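Long-range contact in NUDIX hydrolase (Nitrosomonas europaea, PDB 2B0V), which probably hydrolyses the phosphate bonds of nucleoside di- and triphosphates and of thiamine diphosphate with the help of magnesium, as a NudJ-type Nudix enzyme: residues C52-F64 / D99-W111. Residues are numbered along the deposited sequence; the frame is centred on the assembly and turned at random.
With EDO (1,2-ethanediol), chain D.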
ATOM      1  N   CYS A  52      -5.279  -1.953  -6.187  1.00 14.14           N
ATOM      2  CA  CYS A  52      -4.622  -0.905  -5.411  1.00 15.10           C
ATOM      3  C   CYS A  52      -5.658   0.127  -4.928  1.00 14.53           C
ATOM      4  O   CYS A  52      -5.665   0.489  -3.762  1.00 14.51           O
ATOM      5  CB  CYS A  52      -3.503  -0.255  -6.224  1.00 16.11           C
ATOM      6  SG  CYS A  52      -2.575   0.979  -5.221  1.00 18.03           S
ATOM      7  N   SER A  53      -6.530   0.578  -5.833  1.00 13.43           N
ATOM      8  CA  SER A  53      -7.528   1.559  -5.443  1.00 13.74           C
ATOM      9  C   SER A  53      -8.488   0.968  -4.421  1.00 12.67           C
ATOM     10  O   SER A  53      -8.909   1.684  -3.494  1.00 14.53           O
ATOM     11  CB  SER A  53      -8.296   2.038  -6.661  1.00 14.58           C
ATOM     12  OG  SER A  53      -7.400   2.695  -7.539  1.00 18.30           O
ATOM     13  N   ARG A  54      -8.847  -0.297  -4.590  1.00 12.07           N
ATOM     14  CA  ARG A  54      -9.774  -0.976  -3.671  1.00 12.99           C
ATOM     15  C   ARG A  54      -9.149  -0.999  -2.280  1.00 13.19           C
ATOM     16  O   ARG A  54      -9.815  -0.685  -1.298  1.00 13.41           O
ATOM     17  CB  ARG A  54     -10.040  -2.393  -4.125  1.00 13.71           C
ATOM     18  CG  ARG A  54     -10.849  -3.194  -3.105  1.00 13.93           C
ATOM     19  CD  ARG A  54     -11.164  -4.610  -3.577  1.00 14.93           C
ATOM     20  NE  ARG A  54      -9.966  -5.368  -3.961  1.00 16.62           N
ATOM     21  CZ  ARG A  54      -9.067  -5.840  -3.099  1.00 20.15           C
ATOM     22  NH1 ARG A  54      -9.207  -5.626  -1.790  1.00 20.36           N
ATOM     23  NH2 ARG A  54      -8.020  -6.527  -3.544  1.00 19.36           N
ATOM     24  N   GLU A  55      -7.862  -1.361  -2.196  1.00 12.94           N
ATOM     25  CA  GLU A  55      -7.215  -1.417  -0.896  1.00 14.88           C
ATOM     26  C   GLU A  55      -7.146  -0.053  -0.214  1.00 14.79           C
ATOM     27  O   GLU A  55      -7.383   0.029   1.000  1.00 15.67           O
ATOM     28  CB  GLU A  55      -5.841  -2.051  -1.021  1.00 16.27           C
ATOM     29  CG  GLU A  55      -5.851  -3.614  -1.209  1.00 18.13           C
ATOM     30  CD  GLU A  55      -6.488  -4.408  -0.067  1.00 22.90           C
ATOM     31  OE1 GLU A  55      -6.766  -3.859   1.027  1.00 23.81           O
ATOM     32  OE2 GLU A  55      -6.723  -5.618  -0.273  1.00 23.75           O
ATOM     33  N   VAL A  56      -6.841   1.018  -0.956  1.00 14.22           N
ATOM     34  CA  VAL A  56      -6.856   2.340  -0.360  1.00 14.39           C
ATOM     35  C   VAL A  56      -8.225   2.667   0.233  1.00 13.31           C
ATOM     36  O   VAL A  56      -8.322   3.096   1.398  1.00 13.26           O
ATOM     37  CB  VAL A  56      -6.431   3.446  -1.346  1.00 14.48           C
ATOM     38  CG1 VAL A  56      -6.560   4.828  -0.707  1.00 14.35           C
ATOM     39  CG2 VAL A  56      -4.979   3.160  -1.830  1.00 12.79           C
ATOM     40  N   LEU A  57      -9.279   2.410  -0.546  1.00 13.78           N
ATOM     41  CA  LEU A  57     -10.617   2.684  -0.027  1.00 13.20           C
ATOM     42  C   LEU A  57     -10.977   1.823   1.187  1.00 13.06           C
ATOM     43  O   LEU A  57     -11.515   2.359   2.199  1.00 13.83           O
ATOM     44  CB  LEU A  57     -11.628   2.527  -1.170  1.00 12.36           C
ATOM     45  CG  LEU A  57     -13.097   2.706  -0.827  1.00 13.45           C
ATOM     46  CD1 LEU A  57     -13.343   4.134  -0.345  1.00 13.36           C
ATOM     47  CD2 LEU A  57     -13.973   2.372  -2.010  1.00 14.64           C
ATOM     48  N   GLU A  58     -10.716   0.510   1.095  1.00 13.40           N
ATOM     49  CA  GLU A  58     -11.136  -0.423   2.148  1.00 13.83           C
ATOM     50  C   GLU A  58     -10.390  -0.228   3.458  1.00 15.21           C
ATOM     51  O   GLU A  58     -10.944  -0.510   4.545  1.00 15.91           O
ATOM     52  CB  GLU A  58     -10.994  -1.871   1.697  1.00 15.30           C
ATOM     53  CG  GLU A  58     -11.972  -2.158   0.564  1.00 18.51           C
ATOM     54  CD  GLU A  58     -11.973  -3.600   0.054  1.00 21.53           C
ATOM     55  OE1 GLU A  58     -10.966  -4.304   0.264  1.00 24.29           O
ATOM     56  OE2 GLU A  58     -13.000  -3.982  -0.582  1.00 24.14           O
ATOM     57  N   GLU A  59      -9.147   0.233   3.356  1.00 14.38           N
ATOM     58  CA  GLU A  59      -8.266   0.377   4.543  1.00 15.41           C
ATOM     59  C   GLU A  59      -8.241   1.796   5.125  1.00 14.81           C
ATOM     60  O   GLU A  59      -7.841   1.977   6.280  1.00 15.74           O
ATOM     61  CB  GLU A  59      -6.847  -0.113   4.236  1.00 15.07           C
ATOM     62  CG  GLU A  59      -6.784  -1.576   3.892  1.00 15.35           C
ATOM     63  CD  GLU A  59      -5.411  -2.168   4.217  1.00 20.56           C
ATOM     64  OE1 GLU A  59      -4.398  -1.434   4.099  1.00 19.47           O
ATOM     65  OE2 GLU A  59      -5.352  -3.364   4.589  1.00 23.22           O
ATOM     66  N   THR A  60      -8.575   2.804   4.310  1.00 13.94           N
ATOM     67  CA  THR A  60      -8.474   4.193   4.753  1.00 14.51           C
ATOM     68  C   THR A  60      -9.732   5.040   4.640  1.00 14.72           C
ATOM     69  O   THR A  60      -9.765   6.141   5.207  1.00 15.24           O
ATOM     70  CB  THR A  60      -7.359   4.971   4.034  1.00 14.86           C
ATOM     71  OG1 THR A  60      -7.799   5.335   2.716  1.00 13.99           O
ATOM     72  CG2 THR A  60      -6.089   4.168   3.955  1.00 14.31           C
ATOM     73  N   GLY A  61     -10.725   4.569   3.884  1.00 13.87           N
ATOM     74  CA  GLY A  61     -11.940   5.365   3.643  1.00 13.79           C
ATOM     75  C   GLY A  61     -11.739   6.527   2.682  1.00 13.52           C
ATOM     76  O   GLY A  61     -12.640   7.324   2.442  1.00 14.17           O
ATOM     77  N   HIS A  62     -10.562   6.593   2.067  1.00 14.07           N
ATOM     78  CA  HIS A  62     -10.298   7.554   0.999  1.00 13.78           C
ATOM     79  C   HIS A  62     -10.366   6.881  -0.387  1.00 14.88           C
ATOM     80  O   HIS A  62      -9.864   5.784  -0.543  1.00 15.23           O
ATOM     81  CB  HIS A  62      -8.862   8.063   1.155  1.00 14.87           C
ATOM     82  CG  HIS A  62      -8.611   8.868   2.384  1.00 15.72           C
ATOM     83  ND1 HIS A  62      -8.579   8.326   3.657  1.00 16.18           N
ATOM     84  CD2 HIS A  62      -8.383  10.194   2.535  1.00 17.98           C
ATOM     85  CE1 HIS A  62      -8.344   9.293   4.531  1.00 18.49           C
ATOM     86  NE2 HIS A  62      -8.175  10.420   3.868  1.00 17.53           N
ATOM     87  N   SER A  63     -10.923   7.550  -1.370  1.00 15.26           N
ATOM     88  CA  SER A  63     -10.854   7.030  -2.743  0.60 16.12           C
ATOM     89  C   SER A  63      -9.519   7.448  -3.391  1.00 16.77           C
ATOM     90  O   SER A  63      -9.009   8.547  -3.179  1.00 16.86           O
ATOM     91  CB  SER A  63     -12.065   7.523  -3.557  0.60 17.20           C
ATOM     92  OG  SER A  63     -12.092   8.927  -3.560  0.60 19.79           O
ATOM     93  N   PHE A  64      -8.976   6.548  -4.220  1.00 15.66           N
ATOM     94  CA  PHE A  64      -7.644   6.739  -4.787  1.00 15.67           C
ATOM     95  C   PHE A  64      -7.696   6.919  -6.293  1.00 14.08           C
ATOM     96  O   PHE A  64      -8.503   6.269  -6.990  1.00 15.19           O
ATOM     97  CB  PHE A  64      -6.843   5.489  -4.448  1.00 17.48           C
ATOM     98  CG  PHE A  64      -5.361   5.512  -4.861  1.00 17.57           C
ATOM     99  CD1 PHE A  64      -4.487   6.463  -4.368  1.00 19.44           C
ATOM    100  CD2 PHE A  64      -4.851   4.509  -5.690  1.00 22.60           C
ATOM    101  CE1 PHE A  64      -3.086   6.403  -4.702  1.00 19.94           C
ATOM    102  CE2 PHE A  64      -3.466   4.469  -6.021  1.00 20.58           C
ATOM    103  CZ  PHE A  64      -2.612   5.411  -5.524  1.00 21.90           C
ATOM    104  N   ASP A  99     -17.414   7.932   7.559  1.00 18.86           N
ATOM    105  CA  ASP A  99     -18.355   6.844   7.911  1.00 20.99           C
ATOM    106  C   ASP A  99     -18.127   5.543   7.144  1.00 22.24           C
ATOM    107  O   ASP A  99     -18.695   4.497   7.511  1.00 23.42           O
ATOM    108  CB  ASP A  99     -19.793   7.298   7.774  1.00 21.79           C
ATOM    109  CG  ASP A  99     -20.153   8.332   8.811  1.00 24.66           C
ATOM    110  OD1 ASP A  99     -19.671   8.202   9.966  1.00 26.44           O
ATOM    111  OD2 ASP A  99     -20.855   9.260   8.444  1.00 30.09           O
ATOM    112  N   ARG A 100     -17.312   5.614   6.089  1.00 21.42           N
ATOM    113  CA  ARG A 100     -16.903   4.414   5.337  1.00 22.95           C
ATOM    114  C   ARG A 100     -16.254   3.438   6.309  1.00 22.97           C
ATOM    115  O   ARG A 100     -15.400   3.818   7.128  1.00 22.21           O
ATOM    116  CB  ARG A 100     -15.972   4.778   4.171  1.00 23.28           C
ATOM    117  CG  ARG A 100     -16.690   5.569   3.023  1.00 25.12           C
ATOM    118  CD  ARG A 100     -15.732   6.084   1.885  1.00 26.30           C
ATOM    119  NE  ARG A 100     -16.347   7.126   1.019  1.00 26.85           N
ATOM    120  CZ  ARG A 100     -15.675   8.035   0.286  1.00 23.58           C
ATOM    121  NH1 ARG A 100     -14.339   8.080   0.278  1.00 19.40           N
ATOM    122  NH2 ARG A 100     -16.354   8.928  -0.443  1.00 22.35           N
ATOM    123  N   LYS A 101     -16.687   2.183   6.262  1.00 23.55           N
ATOM    124  CA  LYS A 101     -16.153   1.171   7.162  0.50 23.23           C
ATOM    125  C   LYS A 101     -14.744   0.773   6.737  1.00 22.43           C
ATOM    126  O   LYS A 101     -14.489   0.537   5.551  1.00 22.73           O
ATOM    127  CB  LYS A 101     -17.054  -0.061   7.187  0.50 24.21           C
ATOM    128  CG  LYS A 101     -17.267  -0.611   8.588  0.50 25.33           C
ATOM    129  CD  LYS A 101     -17.971   0.413   9.480  0.50 27.95           C
ATOM    130  CE  LYS A 101     -19.465   0.501   9.201  0.50 30.28           C
ATOM    131  NZ  LYS A 101     -20.073   1.745   9.764  0.50 31.67           N
ATOM    132  N   LEU A 102     -13.843   0.730   7.709  1.00 21.23           N
ATOM    133  CA  LEU A 102     -12.458   0.303   7.435  1.00 19.54           C
ATOM    134  C   LEU A 102     -12.372  -1.190   7.712  1.00 19.13           C
ATOM    135  O   LEU A 102     -13.086  -1.711   8.597  1.00 18.98           O
ATOM    136  CB  LEU A 102     -11.422   1.081   8.268  1.00 19.23           C
ATOM    137  CG  LEU A 102     -11.449   2.610   8.270  1.00 19.22           C
ATOM    138  CD1 LEU A 102     -10.202   3.207   8.921  1.00 20.45           C
ATOM    139  CD2 LEU A 102     -11.652   3.151   6.879  1.00 19.55           C
ATOM    140  N   ASP A 103     -11.498  -1.883   6.981  1.00 17.59           N
ATOM    141  CA  ASP A 103     -11.329  -3.325   7.212  1.00 18.10           C
ATOM    142  C   ASP A 103     -11.068  -3.581   8.670  1.00 17.82           C
ATOM    143  O   ASP A 103     -10.388  -2.788   9.349  1.00 16.73           O
ATOM    144  CB  ASP A 103     -10.102  -3.847   6.455  1.00 17.75           C
ATOM    145  CG  ASP A 103     -10.340  -4.001   5.000  1.00 20.95           C
ATOM    146  OD1 ASP A 103     -11.484  -3.858   4.548  1.00 21.00           O
ATOM    147  OD2 ASP A 103      -9.340  -4.273   4.295  1.00 23.54           O
ATOM    148  N   THR A 104     -11.564  -4.721   9.145  1.00 18.54           N
ATOM    149  CA  THR A 104     -11.232  -5.171  10.484  1.00 19.70           C
ATOM    150  C   THR A 104      -9.736  -5.386  10.512  1.00 19.65           C
ATOM    151  O   THR A 104      -9.156  -5.909   9.545  1.00 18.78           O
ATOM    152  CB  THR A 104     -11.988  -6.467  10.844  1.00 19.33           C
ATOM    153  OG1 THR A 104     -13.379  -6.246  10.668  1.00 24.18           O
ATOM    154  CG2 THR A 104     -11.757  -6.852  12.294  1.00 21.71           C
ATOM    155  N   GLY A 105      -9.116  -4.916  11.587  1.00 19.38           N
ATOM    156  CA  GLY A 105      -7.647  -5.042  11.738  1.00 19.44           C
ATOM    157  C   GLY A 105      -6.955  -3.701  11.564  1.00 19.88           C
ATOM    158  O   GLY A 105      -5.792  -3.534  11.983  1.00 20.10           O
ATOM    159  N   ILE A 106      -7.641  -2.754  10.934  1.00 17.50           N
ATOM    160  CA  ILE A 106      -7.133  -1.388  10.807  1.00 17.08           C
ATOM    161  C   ILE A 106      -7.444  -0.636  12.106  1.00 16.71           C
ATOM    162  O   ILE A 106      -8.611  -0.490  12.503  1.00 17.82           O
ATOM    163  CB  ILE A 106      -7.718  -0.616   9.566  1.00 17.02           C
ATOM    164  CG1 ILE A 106      -7.410  -1.321   8.228  1.00 18.34           C
ATOM    165  CG2 ILE A 106      -7.199   0.810   9.507  1.00 16.72           C
ATOM    166  CD1 ILE A 106      -5.914  -1.488   7.975  1.00 20.20           C
ATOM    167  N   VAL A 107      -6.399  -0.175  12.780  1.00 14.98           N
ATOM    168  CA  VAL A 107      -6.588   0.655  13.987  1.00 16.44           C
ATOM    169  C   VAL A 107      -6.945   2.093  13.606  1.00 17.45           C
ATOM    170  O   VAL A 107      -7.960   2.658  14.081  1.00 17.70           O
ATOM    171  CB  VAL A 107      -5.335   0.620  14.880  1.00 15.74           C
ATOM    172  CG1 VAL A 107      -5.550   1.569  16.087  1.00 16.04           C
ATOM    173  CG2 VAL A 107      -5.010  -0.836  15.336  1.00 18.60           C
ATOM    174  N   ARG A 108      -6.151   2.666  12.714  1.00 17.75           N
ATOM    175  CA  ARG A 108      -6.447   3.991  12.178  0.50 18.29           C
ATOM    176  C   ARG A 108      -5.589   4.265  10.949  1.00 17.60           C
ATOM    177  O   ARG A 108      -4.559   3.615  10.713  1.00 18.03           O
ATOM    178  CB  ARG A 108      -6.302   5.094  13.239  0.50 19.40           C
ATOM    179  CG  ARG A 108      -4.939   5.237  13.836  0.50 20.16           C
ATOM    180  CD  ARG A 108      -4.934   6.232  15.023  0.50 22.24           C
ATOM    181  NE  ARG A 108      -5.532   5.660  16.227  0.50 24.80           N
ATOM    182  CZ  ARG A 108      -4.902   4.898  17.118  0.50 24.42           C
ATOM    183  NH1 ARG A 108      -3.614   4.586  16.980  0.50 26.08           N
ATOM    184  NH2 ARG A 108      -5.578   4.433  18.169  0.50 24.46           N
ATOM    185  N   ALA A 109      -6.071   5.173  10.108  1.00 16.88           N
ATOM    186  CA  ALA A 109      -5.278   5.616   8.957  1.00 16.41           C
ATOM    187  C   ALA A 109      -4.953   7.064   9.250  1.00 16.70           C
ATOM    188  O   ALA A 109      -5.860   7.815   9.657  1.00 17.56           O
ATOM    189  CB  ALA A 109      -6.096   5.484   7.657  1.00 16.54           C
ATOM    190  N   ALA A 110      -3.697   7.467   9.077  1.00 15.66           N
ATOM    191  CA  ALA A 110      -3.302   8.825   9.397  1.00 16.01           C
ATOM    192  C   ALA A 110      -2.142   9.280   8.534  1.00 15.34           C
ATOM    193  O   ALA A 110      -1.549   8.452   7.810  1.00 14.43           O
ATOM    194  CB  ALA A 110      -2.915   8.918  10.906  1.00 15.78           C
ATOM    195  N   TRP A 111      -1.809  10.570   8.625  1.00 14.27           N
ATOM    196  CA  TRP A 111      -0.719  11.130   7.803  1.00 14.60           C
ATOM    197  C   TRP A 111       0.549  11.257   8.614  1.00 14.67           C
ATOM    198  O   TRP A 111       0.509  11.866   9.705  1.00 15.00           O
ATOM    199  CB  TRP A 111      -1.109  12.508   7.280  1.00 15.46           C
ATOM    200  CG  TRP A 111      -2.286  12.430   6.309  1.00 17.94           C
ATOM    201  CD1 TRP A 111      -3.627  12.468   6.620  1.00 18.49           C
ATOM    202  CD2 TRP A 111      -2.206  12.320   4.890  1.00 17.24           C
ATOM    203  NE1 TRP A 111      -4.383  12.380   5.471  1.00 19.08           N
ATOM    204  CE2 TRP A 111      -3.535  12.299   4.392  1.00 16.54           C
ATOM    205  CE3 TRP A 111      -1.136  12.233   3.982  1.00 17.26           C
ATOM    206  CZ2 TRP A 111      -3.815  12.147   3.004  1.00 15.56           C
ATOM    207  CZ3 TRP A 111      -1.421  12.118   2.622  1.00 17.27           C
ATOM    208  CH2 TRP A 111      -2.749  12.101   2.161  1.00 16.08           C
TER
HETATM  209  C1  EDO D 201      -3.496  -5.185   4.430  1.00 29.61           C
HETATM  210  O1  EDO D 201      -2.041  -5.340   4.431  1.00 34.02           O
HETATM  211  C2  EDO D 201      -4.312  -6.350   3.826  1.00 33.70           C
HETATM  212  O2  EDO D 201      -5.623  -5.973   3.293  1.00 33.80           O
HETATM  213  O   HOH W   1      -9.000  -5.094   2.058  1.00 31.43           O
HETATM  214  O   HOH W   2     -14.159   2.169   3.035  1.00 21.79           O
HETATM  215  O   HOH W   3      -7.079  -5.295   5.334  1.00 28.92           O
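Leu102 drives its CD2 methyl over the end of helix 48-60, 3.4 Å from Gly61 N, while CD1 lies beside the carbonyl of Glu59. Gly61 leaves the helix with positive phi, which favours glycine, and the methyl packs where it has no side chain. Gly61 O accepts a hydrogen bond from Arg100 NH1 (2.9 Å), which comes from above the carbonyl plane; NH1 is also hydrogen-bonded to Ser95 OG. The arginine chain, extended from CG to NE, crosses Leu57 at about a right angle, Arg100 CD 3.8 Å from Leu57 CD1. One turn back, Asp103 N donates to Glu58 O (2.9 Å, 147° at the hydrogen), and Leu102 CA adds a CA-H...O contact to the same oxygen. The helix carries the second half of the Nudix box, residues 40-61, whose glutamates bind magnesium in Nudix relatives and probably do so here; the loop ahead of strand 106-113 closes over its C-terminal end. Asp103, its CG anti to the carbonyl carbon (chi1 -76°), brings a carboxylate to the acidic cluster of Glu55, Glu58 and Glu59. Water 3 donates to Asp103 OD2 and, less surely because OE2 is crowded in the model, to Glu59 OE2; Arg54, salt-bridged to Glu55 and Glu58, probably offsets part of the charge. Ile106 lays CD1 across the Glu59 side chain, 3.9 Å from Glu59 CD, and sets CG2 against Glu59 O, which is buried without a polar partner. Thr60 presses CB and CG2 on Ala109 CB, both at 3.9 Å, while OG1 donates to Val56 O and accepts from His62 N, an ST turn. An alanine in place of Thr60 would keep CB but is likely to open a gap beside Ala109 and leave His62 N without its acceptor.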